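Local coordinates for protein carbohydrate kinase, pfkB family (Enterococcus faecalis, PDB 3KTN) that probably phosphorylates a sugar acid, 2-keto-3-deoxygluconate being the proposed substrate, as a magnesium-binding kinase of the PfkB (ribokinase) family, at residues A[162-167]-A[193-198]; A[12-17]-A[90-95]; A[40-45]-A[71-76]; A[249-254]-A[267-272]. All coordinates share one frame; numbering follows the deposited sequence.

In the fold
Along the chain, contact 2 opens first and spans contact 3, whose segments fall between residues 17 and 90; contact 1 follows, then contact 4. Contacts 1 and 4 share the nine-stranded sheet, with centres 26 Å apart: contact 1 pairs two inner parallel strands, contact 4 the antiparallel hairpin at one in-chain margin. Contact 2 lies in the separate four-stranded sheet, its centre 29 Å from that of contact 1 and on the opposite side of the chain's centre. Contact 3 packs helix 36-46 against the turn following helix 61-72, its centre 19 Å from contact 1's and 21 Å from contact 2's. Together they sample the large alpha/beta domain and the small beta lid expected of a ribokinase-like kinase.

Contact 1: residues A[162-167]-A[193-198]; sequences KKVCFD and YCDIVF
Backbone hydrogen bonds tie Val164 and Phe166 to Asp195, Ile196 and Phe198 in parallel register, the short strand axes 4.7 Å apart and 12° from parallel. Phe166 contributes both its backbone groups: its N donates to Ile196 O at 2.9 Å, and its O receives Phe198 N. Val164 O is gripped twice, by Ile196 N at 3.0 Å in the carbonyl plane and by Asp195 N at 2.8 Å, tilted from that plane.

The carboxylate of Asp195 closes the start of the ladder. Its OD2 takes the amide of Val164 (N to OD2 2.9 Å) on the anti lone pair, so the residue binds Val164 through both backbone and side chain. Across this carboxylate, at about a right angle, runs Lys163, which touches by its aliphatic CD, 3.4 Å from Asp195 OD2; the ammonium stays farther off, in a long, weak ion pair with Glu236.

Apolar contacts fall on both faces of the sheet. Cys194 SG lies beside its own backbone N (chi1 -52°) and meets Phe166 CB at 3.5 Å, reaching the ring obliquely, while Val197 CG1 approaches that ring's edge. On the other face Cys165 SG sits 4.0 Å from Ile196 CB.

The pair forms a beta-alpha-beta unit with helix 177-190, whose Tyr187 meets Phe166 edge-to-face. Strand 132-135 flanks strand 163-167, and helix 278-291 packs on the face bearing Cys165 and Phe198.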
loop_
_atom_site.group_PDB
_atom_site.type_symbol
_atom_site.label_atom_id
_atom_site.label_comp_id
_atom_site.label_asym_id
_atom_site.label_seq_id
_atom_site.Cartn_x
_atom_site.Cartn_y
_atom_site.Cartn_z
ATOM N N LYS A 162 -15.633 45.239 -4.261
ATOM C CA LYS A 162 -15.623 43.864 -3.773
ATOM C C LYS A 162 -14.623 43.786 -2.631
ATOM O O LYS A 162 -13.571 44.426 -2.679
ATOM C CB LYS A 162 -15.199 42.897 -4.883
ATOM C CG LYS A 162 -16.107 42.902 -6.103
ATOM C CD LYS A 162 -17.534 42.544 -5.730
ATOM C CE LYS A 162 -18.437 42.547 -6.948
ATOM N NZ LYS A 162 -19.819 42.138 -6.586
ATOM N N LYS A 163 -14.948 43.009 -1.604
ATOM C CA LYS A 163 -14.051 42.863 -0.464
ATOM C C LYS A 163 -12.769 42.174 -0.941
ATOM O O LYS A 163 -12.819 41.221 -1.721
ATOM C CB LYS A 163 -14.729 42.037 0.629
ATOM C CG LYS A 163 -14.151 42.255 2.012
ATOM C CD LYS A 163 -14.360 43.690 2.483
ATOM C CE LYS A 163 -15.836 44.054 2.549
ATOM N NZ LYS A 163 -16.038 45.439 3.064
ATOM N N VAL A 164 -11.623 42.668 -0.481
ATOM C CA VAL A 164 -10.336 42.117 -0.884
ATOM C C VAL A 164 -9.533 41.576 0.297
ATOM O O VAL A 164 -9.338 42.270 1.298
ATOM C CB VAL A 164 -9.495 43.186 -1.620
ATOM C CG1 VAL A 164 -8.178 42.593 -2.090
ATOM C CG2 VAL A 164 -10.281 43.736 -2.803
ATOM N N CYS A 165 -9.076 40.330 0.169
ATOM C CA CYS A 165 -8.293 39.669 1.211
ATOM C C CYS A 165 -6.907 39.374 0.668
ATOM O O CYS A 165 -6.744 39.105 -0.518
ATOM C CB CYS A 165 -8.971 38.372 1.636
ATOM S SG CYS A 165 -10.705 38.602 2.064
ATOM N N PHE A 166 -5.913 39.413 1.543
ATOM C CA PHE A 166 -4.536 39.196 1.133
ATOM C C PHE A 166 -3.723 38.561 2.250
ATOM O O PHE A 166 -3.903 38.893 3.423
ATOM C CB PHE A 166 -3.917 40.545 0.750
ATOM C CG PHE A 166 -2.460 40.474 0.405
ATOM C CD1 PHE A 166 -2.039 39.896 -0.783
ATOM C CD2 PHE A 166 -1.506 41.012 1.263
ATOM C CE1 PHE A 166 -0.690 39.850 -1.112
ATOM C CE2 PHE A 166 -0.154 40.970 0.945
ATOM C CZ PHE A 166 0.255 40.392 -0.245
ATOM N N ASP A 167 -2.825 37.652 1.883
ATOM C CA ASP A 167 -1.982 36.995 2.867
ATOM C C ASP A 167 -0.515 37.258 2.588
ATOM O O ASP A 167 -0.062 37.162 1.450
ATOM C CB ASP A 167 -2.233 35.478 2.868
ATOM C CG ASP A 167 -1.745 34.799 1.594
ATOM O OD1 ASP A 167 -0.743 34.057 1.655
ATOM O OD2 ASP A 167 -2.353 35.014 0.526
ATOM N N TYR A 193 -5.269 48.449 -1.497
ATOM C CA TYR A 193 -6.536 47.911 -1.990
ATOM C C TYR A 193 -7.159 46.812 -1.132
ATOM O O TYR A 193 -8.275 46.372 -1.405
ATOM C CB TYR A 193 -6.337 47.370 -3.404
ATOM C CG TYR A 193 -5.890 48.420 -4.388
ATOM C CD1 TYR A 193 -6.795 49.347 -4.906
ATOM C CD2 TYR A 193 -4.557 48.504 -4.786
ATOM C CE1 TYR A 193 -6.383 50.333 -5.797
ATOM C CE2 TYR A 193 -4.134 49.486 -5.676
ATOM C CZ TYR A 193 -5.053 50.396 -6.177
ATOM O OH TYR A 193 -4.645 51.369 -7.057
ATOM N N CYS A 194 -6.449 46.380 -0.095
ATOM C CA CYS A 194 -6.932 45.304 0.770
ATOM C C CYS A 194 -7.824 45.740 1.921
ATOM O O CYS A 194 -7.681 46.837 2.457
ATOM C CB CYS A 194 -5.742 44.527 1.336
ATOM S SG CYS A 194 -4.591 43.958 0.080
ATOM N N ASP A 195 -8.741 44.854 2.299
ATOM C CA ASP A 195 -9.664 45.091 3.401
ATOM C C ASP A 195 -9.306 44.167 4.566
ATOM O O ASP A 195 -9.317 44.579 5.728
ATOM C CB ASP A 195 -11.103 44.820 2.957
ATOM C CG ASP A 195 -11.564 45.762 1.857
ATOM O OD1 ASP A 195 -11.592 46.989 2.099
ATOM O OD2 ASP A 195 -11.896 45.279 0.752
ATOM N N ILE A 196 -8.992 42.914 4.246
ATOM C CA ILE A 196 -8.633 41.923 5.261
ATOM C C ILE A 196 -7.244 41.387 4.953
ATOM O O ILE A 196 -6.991 40.889 3.857
ATOM C CB ILE A 196 -9.641 40.756 5.277
ATOM C CG1 ILE A 196 -11.050 41.303 5.509
ATOM C CG2 ILE A 196 -9.274 39.756 6.371
ATOM C CD1 ILE A 196 -12.135 40.251 5.470
ATOM N N VAL A 197 -6.341 41.492 5.920
ATOM C CA VAL A 197 -4.972 41.043 5.715
ATOM C C VAL A 197 -4.503 40.020 6.747
ATOM O O VAL A 197 -4.749 40.172 7.946
ATOM C CB VAL A 197 -4.008 42.248 5.734
ATOM C CG1 VAL A 197 -2.582 41.784 5.515
ATOM C CG2 VAL A 197 -4.417 43.256 4.659
ATOM N N PHE A 198 -3.824 38.983 6.265
ATOM C CA PHE A 198 -3.291 37.930 7.123
ATOM C C PHE A 198 -1.775 38.041 7.168
ATOM O O PHE A 198 -1.111 38.051 6.133
ATOM C CB PHE A 198 -3.709 36.556 6.589
ATOM C CG PHE A 198 -5.189 36.315 6.653
ATOM C CD1 PHE A 198 -5.811 36.058 7.864
ATOM C CD2 PHE A 198 -5.969 36.405 5.509
ATOM C CE1 PHE A 198 -7.196 35.897 7.938
ATOM C CE2 PHE A 198 -7.353 36.246 5.571
ATOM C CZ PHE A 198 -7.969 35.993 6.789
#

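Contact 2: residues A[12-17]-A[90-95]; sequences MLRFTP and FFAEMG
Phe15 and Phe90 are joined by the middle one of three backbone hydrogen bonds, Phe15 N to Phe90 O at 2.9 Å; Phe90 N to Leu13 O and Ala92 N to Phe15 O complete the parallel ladder. The short strand axes are twisted by 31°.

Aromatic contacts lie on both faces. The extended Arg14 chain runs over one face of the Phe90 ring, CB 4.1 Å from its centroid in a CH-pi contact. Phe90 CG stands between its backbone N and carbonyl carbon (chi1 69°), which brings the ring to Arg14. Selenomethionine Met12 adds a Met-aromatic contact, SE to Phe90 CD2 3.9 Å. On the reverse face Phe15 and Phe91 form a slipped pair, planes 30° apart, with Phe15 CD2 above the rim of the Phe91 ring. Phe15 also stacks on Phe15 of the second subunit.

Among polar contacts, Arg14 NE donates to Thr16 OG1 (2.7 Å) close to the guanidinium plane. That bond and salt bridges to Asp316 and the magnesium-site residue Asp274 fix the group's rotation. A water links Pro17 O to Met94 N.

In this four-stranded sheet, strand 28-34 flanks the pair beside strand 12-16, and strand 101-105 beside strand 88-93.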
loop_
_atom_site.group_PDB
_atom_site.type_symbol
_atom_site.label_atom_id
_atom_site.label_comp_id
_atom_site.label_asym_id
_atom_site.label_seq_id
_atom_site.Cartn_x
_atom_site.Cartn_y
_atom_site.Cartn_z
HETATM N N MSE A 12 -0.426 23.646 -6.621
HETATM C CA MSE A 12 0.837 22.905 -6.612
HETATM C C MSE A 12 0.609 21.428 -6.301
HETATM O O MSE A 12 -0.376 21.058 -5.660
HETATM C CB MSE A 12 1.795 23.455 -5.550
HETATM C CG MSE A 12 2.563 24.707 -5.935
HETATM SE SE MSE A 12 4.027 24.996 -4.688
HETATM C CE MSE A 12 5.445 24.127 -5.660
ATOM N N LEU A 13 1.542 20.601 -6.751
ATOM C CA LEU A 13 1.504 19.172 -6.484
ATOM C C LEU A 13 2.345 18.953 -5.236
ATOM O O LEU A 13 3.456 19.462 -5.154
ATOM C CB LEU A 13 2.159 18.383 -7.620
ATOM C CG LEU A 13 1.439 17.974 -8.902
ATOM C CD1 LEU A 13 0.447 19.014 -9.324
ATOM C CD2 LEU A 13 2.485 17.734 -9.986
ATOM N N ARG A 14 1.817 18.213 -4.266
ATOM C CA ARG A 14 2.585 17.891 -3.070
ATOM C C ARG A 14 2.795 16.386 -3.062
ATOM O O ARG A 14 1.842 15.621 -3.206
ATOM C CB ARG A 14 1.863 18.297 -1.785
ATOM C CG ARG A 14 2.588 17.772 -0.542
ATOM C CD ARG A 14 1.879 18.128 0.763
ATOM N NE ARG A 14 2.272 17.216 1.834
ATOM C CZ ARG A 14 1.961 17.382 3.116
ATOM N NH1 ARG A 14 1.251 18.435 3.497
ATOM N NH2 ARG A 14 2.355 16.490 4.021
ATOM N N PHE A 15 4.043 15.966 -2.900
ATOM C CA PHE A 15 4.377 14.549 -2.863
ATOM C C PHE A 15 4.824 14.220 -1.444
ATOM O O PHE A 15 5.725 14.854 -0.910
ATOM C CB PHE A 15 5.504 14.243 -3.849
ATOM C CG PHE A 15 5.129 14.459 -5.284
ATOM C CD1 PHE A 15 4.231 13.605 -5.919
ATOM C CD2 PHE A 15 5.674 15.515 -6.006
ATOM C CE1 PHE A 15 3.884 13.795 -7.256
ATOM C CE2 PHE A 15 5.335 15.714 -7.345
ATOM C CZ PHE A 15 4.436 14.849 -7.970
ATOM N N THR A 16 4.204 13.219 -0.839
ATOM C CA THR A 16 4.550 12.863 0.526
ATOM C C THR A 16 4.690 11.363 0.697
ATOM O O THR A 16 3.802 10.599 0.293
ATOM C CB THR A 16 3.453 13.324 1.508
ATOM O OG1 THR A 16 3.110 14.684 1.230
ATOM C CG2 THR A 16 3.924 13.187 2.979
ATOM N N PRO A 17 5.813 10.913 1.272
ATOM C CA PRO A 17 5.984 9.470 1.478
ATOM C C PRO A 17 5.027 9.121 2.628
ATOM O O PRO A 17 4.684 9.981 3.437
ATOM C CB PRO A 17 7.449 9.342 1.908
ATOM C CG PRO A 17 8.109 10.591 1.355
ATOM C CD PRO A 17 7.058 11.649 1.566
ATOM N N PHE A 90 6.259 20.219 -4.826
ATOM C CA PHE A 90 7.211 20.089 -3.735
ATOM C C PHE A 90 7.041 18.741 -3.043
ATOM O O PHE A 90 5.978 18.117 -3.106
ATOM C CB PHE A 90 7.060 21.245 -2.733
ATOM C CG PHE A 90 5.783 21.221 -1.931
ATOM C CD1 PHE A 90 5.743 20.607 -0.678
ATOM C CD2 PHE A 90 4.646 21.884 -2.386
ATOM C CE1 PHE A 90 4.595 20.660 0.108
ATOM C CE2 PHE A 90 3.494 21.941 -1.609
ATOM C CZ PHE A 90 3.472 21.330 -0.357
ATOM N N PHE A 91 8.113 18.288 -2.411
ATOM C CA PHE A 91 8.110 17.038 -1.679
ATOM C C PHE A 91 8.065 17.409 -0.210
ATOM O O PHE A 91 8.663 18.409 0.201
ATOM C CB PHE A 91 9.379 16.249 -1.979
ATOM C CG PHE A 91 9.414 15.677 -3.363
ATOM C CD1 PHE A 91 9.059 14.346 -3.594
ATOM C CD2 PHE A 91 9.741 16.482 -4.452
ATOM C CE1 PHE A 91 9.025 13.827 -4.886
ATOM C CE2 PHE A 91 9.707 15.969 -5.749
ATOM C CZ PHE A 91 9.346 14.639 -5.964
ATOM N N ALA A 92 7.333 16.628 0.576
ATOM C CA ALA A 92 7.243 16.886 2.004
ATOM C C ALA A 92 7.512 15.597 2.768
ATOM O O ALA A 92 6.715 14.661 2.729
ATOM C CB ALA A 92 5.865 17.438 2.349
ATOM N N GLU A 93 8.650 15.547 3.448
ATOM C CA GLU A 93 9.023 14.374 4.239
ATOM C C GLU A 93 8.657 14.723 5.674
ATOM O O GLU A 93 9.284 15.586 6.282
ATOM C CB GLU A 93 10.527 14.115 4.110
ATOM C CG GLU A 93 10.961 13.667 2.718
ATOM C CD GLU A 93 12.472 13.706 2.537
ATOM O OE1 GLU A 93 12.988 14.779 2.154
ATOM O OE2 GLU A 93 13.144 12.675 2.785
HETATM N N MSE A 94 7.636 14.056 6.207
HETATM C CA MSE A 94 7.149 14.344 7.555
HETATM C C MSE A 94 8.131 14.031 8.678
HETATM O O MSE A 94 8.663 12.927 8.770
HETATM C CB MSE A 94 5.826 13.613 7.799
HETATM C CG MSE A 94 4.778 13.874 6.719
HETATM SE SE MSE A 94 4.508 15.778 6.356
HETATM C CE MSE A 94 5.826 16.055 5.056
ATOM N N GLY A 95 8.362 15.032 9.525
ATOM C CA GLY A 95 9.257 14.878 10.652
ATOM C C GLY A 95 8.539 14.260 11.843
ATOM O O GLY A 95 7.345 13.942 11.785
HETATM O O HOH W 1 6.986 11.368 5.116
#

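Contact 3: residues A[40-45]-A[71-76]; sequences LLANLA and RKLGIS
Ile75, the residue with the most surface buried here, plugs its CD1 against Leu41 and Ala42 of helix 36-46. That methyl lies 3.7 Å from Leu41 CB and 3.6 Å from the backbone N of Ala42. CG1 stands anti to the carbonyl carbon of Ile75 (chi1 -53°) and chi2 is extended at 170°, which carries CD1 to the helix surface. The second branch also takes part: CG2 meets Leu41 CD1 at 3.9 Å. Leu41 and Ile75 cross at about a right angle, with contact at both the root and one branch of the leucine.

Ala42 is the next most buried. Its methyl faces two partners, Leu73 CB at 4.0 Å and Ile75 CD1 at 4.2 Å, which lie next to each other on its one side.

One turn later, Ala45 meets backbone instead of side chain: its CB is 3.6 Å from Gly74 O and 3.8 Å from Leu73 O. Gly74 has positive phi (98°) and ends helix 61-72 in a Schellman motif, with Gly74 N bonded back to Arg71 O. Glycine suits this backbone shape, in which a beta carbon would press on the carbonyl O of Leu73; having none also leaves room for Ala45 CB close by.

The contact thus sets one side of helix 36-46 against residues 73-75, where the chain leaves helix 61-72. Thr51 of strand 50-57 touches both Ala45 and Ile75, while Leu40 and Asn43 meet helix 278-291.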
loop_
_atom_site.group_PDB
_atom_site.type_symbol
_atom_site.label_atom_id
_atom_site.label_comp_id
_atom_site.label_asym_id
_atom_site.label_seq_id
_atom_site.Cartn_x
_atom_site.Cartn_y
_atom_site.Cartn_z
ATOM N N LEU A 40 -7.366 27.380 1.273
ATOM C CA LEU A 40 -8.329 28.365 1.739
ATOM C C LEU A 40 -9.738 28.071 1.238
ATOM O O LEU A 40 -10.663 27.894 2.034
ATOM C CB LEU A 40 -7.912 29.766 1.281
ATOM C CG LEU A 40 -8.842 30.892 1.750
ATOM C CD1 LEU A 40 -8.840 30.940 3.275
ATOM C CD2 LEU A 40 -8.391 32.232 1.171
ATOM N N LEU A 41 -9.898 28.022 -0.080
ATOM C CA LEU A 41 -11.208 27.773 -0.669
ATOM C C LEU A 41 -11.796 26.411 -0.290
ATOM O O LEU A 41 -13.017 26.284 -0.113
ATOM C CB LEU A 41 -11.134 27.904 -2.192
ATOM C CG LEU A 41 -10.680 29.267 -2.728
ATOM C CD1 LEU A 41 -10.831 29.280 -4.244
ATOM C CD2 LEU A 41 -11.499 30.390 -2.088
ATOM N N ALA A 42 -10.935 25.401 -0.166
ATOM C CA ALA A 42 -11.389 24.059 0.196
ATOM C C ALA A 42 -12.047 24.085 1.570
ATOM O O ALA A 42 -13.129 23.531 1.760
ATOM C CB ALA A 42 -10.212 23.078 0.202
ATOM N N ASN A 43 -11.393 24.734 2.529
ATOM C CA ASN A 43 -11.936 24.813 3.878
ATOM C C ASN A 43 -13.234 25.625 3.887
ATOM O O ASN A 43 -14.211 25.235 4.526
ATOM C CB ASN A 43 -10.922 25.447 4.833
ATOM C CG ASN A 43 -11.205 25.106 6.281
ATOM O OD1 ASN A 43 -12.274 24.580 6.611
ATOM N ND2 ASN A 43 -10.254 25.402 7.158
ATOM N N LEU A 44 -13.239 26.757 3.185
ATOM C CA LEU A 44 -14.432 27.603 3.112
ATOM C C LEU A 44 -15.591 26.851 2.435
ATOM O O LEU A 44 -16.750 27.014 2.815
ATOM C CB LEU A 44 -14.115 28.899 2.355
ATOM C CG LEU A 44 -13.170 29.864 3.087
ATOM C CD1 LEU A 44 -12.834 31.054 2.198
ATOM C CD2 LEU A 44 -13.823 30.328 4.384
ATOM N N ALA A 45 -15.281 26.026 1.436
ATOM C CA ALA A 45 -16.325 25.252 0.765
ATOM C C ALA A 45 -16.877 24.236 1.765
ATOM O O ALA A 45 -18.073 23.942 1.774
ATOM C CB ALA A 45 -15.759 24.540 -0.466
ATOM N N ARG A 71 -12.777 20.245 -7.731
ATOM C CA ARG A 71 -14.209 19.967 -7.618
ATOM C C ARG A 71 -14.494 19.054 -6.415
ATOM O O ARG A 71 -15.418 19.305 -5.643
ATOM C CB ARG A 71 -14.725 19.311 -8.903
ATOM C CG ARG A 71 -14.628 20.188 -10.150
ATOM C CD ARG A 71 -15.428 19.578 -11.309
ATOM N NE ARG A 71 -14.938 18.253 -11.691
ATOM C CZ ARG A 71 -14.010 18.033 -12.619
ATOM N NH1 ARG A 71 -13.467 19.048 -13.276
ATOM N NH2 ARG A 71 -13.616 16.795 -12.882
ATOM N N LYS A 72 -13.695 18.000 -6.263
ATOM C CA LYS A 72 -13.863 17.071 -5.152
ATOM C C LYS A 72 -13.879 17.817 -3.823
ATOM O O LYS A 72 -14.660 17.493 -2.926
ATOM C CB LYS A 72 -12.726 16.040 -5.132
ATOM C CG LYS A 72 -12.804 15.112 -3.935
ATOM C CD LYS A 72 -11.684 14.098 -3.886
ATOM C CE LYS A 72 -11.901 13.144 -2.711
ATOM N NZ LYS A 72 -10.837 12.106 -2.616
ATOM N N LEU A 73 -12.997 18.803 -3.702
ATOM C CA LEU A 73 -12.891 19.616 -2.494
ATOM C C LEU A 73 -14.077 20.568 -2.333
ATOM O O LEU A 73 -14.248 21.175 -1.280
ATOM C CB LEU A 73 -11.590 20.423 -2.522
ATOM C CG LEU A 73 -10.321 19.575 -2.432
ATOM C CD1 LEU A 73 -9.099 20.408 -2.832
ATOM C CD2 LEU A 73 -10.195 19.024 -1.010
ATOM N N GLY A 74 -14.887 20.695 -3.382
ATOM C CA GLY A 74 -16.048 21.562 -3.322
ATOM C C GLY A 74 -15.813 22.922 -3.951
ATOM O O GLY A 74 -16.662 23.803 -3.866
ATOM N N ILE A 75 -14.658 23.095 -4.587
ATOM C CA ILE A 75 -14.313 24.359 -5.230
ATOM C C ILE A 75 -14.720 24.325 -6.699
ATOM O O ILE A 75 -14.459 23.343 -7.403
ATOM C CB ILE A 75 -12.783 24.623 -5.180
ATOM C CG1 ILE A 75 -12.267 24.521 -3.745
ATOM C CG2 ILE A 75 -12.472 26.016 -5.718
ATOM C CD1 ILE A 75 -10.748 24.523 -3.670
ATOM N N SER A 76 -15.364 25.393 -7.161
ATOM C CA SER A 76 -15.766 25.476 -8.558
ATOM C C SER A 76 -14.504 25.650 -9.393
ATOM O O SER A 76 -13.607 26.410 -9.023
ATOM C CB SER A 76 -16.683 26.680 -8.788
ATOM O OG SER A 76 -16.905 26.872 -10.178
#

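Contact 4: residues A[249-254]-A[267-272]; sequences QNYLSG and KRPLLN
The Tyr251 ring carries the ammonium of Lys267 over the centre of one face, NZ 4.1 Å from the centroid and 13° off the ring normal, a cation-pi contact. Lys267 CE also stands over this face and adds a CH-pi contact. The lysine chain bends at chi3 (-53°), folding its end back over the ring. Pro269 lies on the other side of the ring plane, out beyond the rim at CE1 (Pro269 CG to Tyr251 CE1 4.1 Å); the two side chains cross at a slant, and the proline does not cover that face.

Backbone bonds supply the pairing. Leu252 and Arg268 form a hydrogen-bonded antiparallel pair, Leu252 N to Arg268 O 2.8 Å and Arg268 N to Leu252 O 2.9 Å; Tyr251 and Pro269 form the neighbouring non-hydrogen-bonded pair. A third bond, Leu270 N to Asn250 O at 2.7 Å, arrives 38° above the carbonyl plane, consistent with a departure from regular pairing here, where Asn250 N goes to a water instead of across to Leu270 O.

Two waters bridge this end. One accepts from Asn250 N and donates to Leu270 O; the other joins Asn250 ND2 to the same oxygen, which therefore receives two water protons. On the face of the hairpin toward helix 296-310, where Leu252 meets Val308, Leu252 CB and Leu270 CD2 touch at 4.3 Å.

This is a beta hairpin of strands 250-257 and 262-269, at one margin of the nine-stranded sheet within this chain, in the large alpha/beta domain of a ribokinase-like fold.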
loop_
_atom_site.group_PDB
_atom_site.type_symbol
_atom_site.label_atom_id
_atom_site.label_comp_id
_atom_site.label_asym_id
_atom_site.label_seq_id
_atom_site.Cartn_x
_atom_site.Cartn_y
_atom_site.Cartn_z
ATOM N N GLN A 249 5.003 21.428 26.427
ATOM C CA GLN A 249 3.915 21.714 25.494
ATOM C C GLN A 249 4.099 22.866 24.510
ATOM O O GLN A 249 4.826 23.822 24.772
ATOM C CB GLN A 249 2.629 21.968 26.276
ATOM C CG GLN A 249 2.305 20.922 27.318
ATOM C CD GLN A 249 0.939 21.141 27.933
ATOM O OE1 GLN A 249 -0.079 21.080 27.242
ATOM N NE2 GLN A 249 0.908 21.408 29.235
ATOM N N ASN A 250 3.413 22.753 23.374
ATOM C CA ASN A 250 3.425 23.780 22.338
ATOM C C ASN A 250 2.018 24.364 22.296
ATOM O O ASN A 250 1.042 23.665 22.561
ATOM C CB ASN A 250 3.779 23.187 20.977
ATOM C CG ASN A 250 5.238 22.791 20.878
ATOM O OD1 ASN A 250 6.130 23.614 21.091
ATOM N ND2 ASN A 250 5.490 21.530 20.547
ATOM N N TYR A 251 1.911 25.643 21.960
ATOM C CA TYR A 251 0.608 26.293 21.924
ATOM C C TYR A 251 0.404 27.145 20.690
ATOM O O TYR A 251 1.355 27.619 20.078
ATOM C CB TYR A 251 0.436 27.185 23.152
ATOM C CG TYR A 251 0.529 26.454 24.463
ATOM C CD1 TYR A 251 -0.617 25.984 25.101
ATOM C CD2 TYR A 251 1.765 26.235 25.072
ATOM C CE1 TYR A 251 -0.536 25.314 26.318
ATOM C CE2 TYR A 251 1.860 25.564 26.288
ATOM C CZ TYR A 251 0.707 25.107 26.905
ATOM O OH TYR A 251 0.787 24.449 28.109
ATOM N N LEU A 252 -0.857 27.341 20.340
ATOM C CA LEU A 252 -1.201 28.174 19.213
ATOM C C LEU A 252 -2.165 29.225 19.736
ATOM O O LEU A 252 -3.063 28.921 20.520
ATOM C CB LEU A 252 -1.879 27.364 18.110
ATOM C CG LEU A 252 -2.098 28.183 16.832
ATOM C CD1 LEU A 252 -0.733 28.471 16.199
ATOM C CD2 LEU A 252 -3.005 27.434 15.852
ATOM N N SER A 253 -1.976 30.463 19.304
ATOM C CA SER A 253 -2.844 31.544 19.733
ATOM C C SER A 253 -3.142 32.445 18.548
ATOM O O SER A 253 -2.241 32.815 17.798
ATOM C CB SER A 253 -2.172 32.350 20.847
ATOM O OG SER A 253 -3.098 33.245 21.430
ATOM N N GLY A 254 -4.408 32.790 18.371
ATOM C CA GLY A 254 -4.762 33.650 17.261
ATOM C C GLY A 254 -5.106 35.057 17.710
ATOM O O GLY A 254 -5.584 35.263 18.827
ATOM N N LYS A 267 -4.290 30.682 24.741
ATOM C CA LYS A 267 -3.369 29.690 24.190
ATOM C C LYS A 267 -4.048 28.327 24.101
ATOM O O LYS A 267 -4.674 27.874 25.057
ATOM C CB LYS A 267 -2.124 29.531 25.068
ATOM C CG LYS A 267 -1.211 30.733 25.145
ATOM C CD LYS A 267 0.101 30.362 25.838
ATOM C CE LYS A 267 -0.131 29.700 27.204
ATOM N NZ LYS A 267 1.145 29.242 27.842
ATOM N N ARG A 268 -3.912 27.673 22.956
ATOM C CA ARG A 268 -4.511 26.356 22.753
ATOM C C ARG A 268 -3.392 25.334 22.609
ATOM O O ARG A 268 -2.488 25.507 21.781
ATOM C CB ARG A 268 -5.347 26.338 21.473
ATOM C CG ARG A 268 -6.379 27.442 21.349
ATOM C CD ARG A 268 -7.650 27.090 22.075
ATOM N NE ARG A 268 -8.087 25.743 21.735
ATOM C CZ ARG A 268 -9.280 25.244 22.042
ATOM N NH1 ARG A 268 -10.165 25.988 22.693
ATOM N NH2 ARG A 268 -9.581 23.992 21.715
ATOM N N PRO A 269 -3.418 24.264 23.421
ATOM C CA PRO A 269 -2.359 23.254 23.299
ATOM C C PRO A 269 -2.331 22.817 21.826
ATOM O O PRO A 269 -3.384 22.622 21.219
ATOM C CB PRO A 269 -2.836 22.137 24.228
ATOM C CG PRO A 269 -3.612 22.885 25.283
ATOM C CD PRO A 269 -4.388 23.898 24.468
ATOM N N LEU A 270 -1.138 22.682 21.259
ATOM C CA LEU A 270 -0.992 22.307 19.856
ATOM C C LEU A 270 -0.224 20.999 19.667
ATOM O O LEU A 270 0.877 20.835 20.197
ATOM C CB LEU A 270 -0.271 23.428 19.102
ATOM C CG LEU A 270 0.030 23.252 17.609
ATOM C CD1 LEU A 270 -1.248 23.336 16.810
ATOM C CD2 LEU A 270 0.997 24.344 17.162
ATOM N N LEU A 271 -0.822 20.070 18.923
ATOM C CA LEU A 271 -0.189 18.785 18.627
ATOM C C LEU A 271 0.042 18.752 17.119
ATOM O O LEU A 271 -0.896 18.785 16.317
ATOM C CB LEU A 271 -1.074 17.626 19.098
ATOM C CG LEU A 271 -1.194 17.549 20.629
ATOM C CD1 LEU A 271 -2.141 16.427 21.035
ATOM C CD2 LEU A 271 0.190 17.321 21.241
ATOM N N ASN A 272 1.313 18.687 16.750
ATOM C CA ASN A 272 1.736 18.736 15.362
ATOM C C ASN A 272 1.936 17.423 14.612
ATOM O O ASN A 272 2.930 16.731 14.810
ATOM C CB ASN A 272 3.030 19.561 15.293
ATOM C CG ASN A 272 3.493 19.828 13.869
ATOM O OD1 ASN A 272 2.986 19.243 12.910
ATOM N ND2 ASN A 272 4.476 20.710 13.728
HETATM O O HOH W 2 1.676 20.420 22.965
HETATM O O HOH W 3 3.124 20.568 18.830
#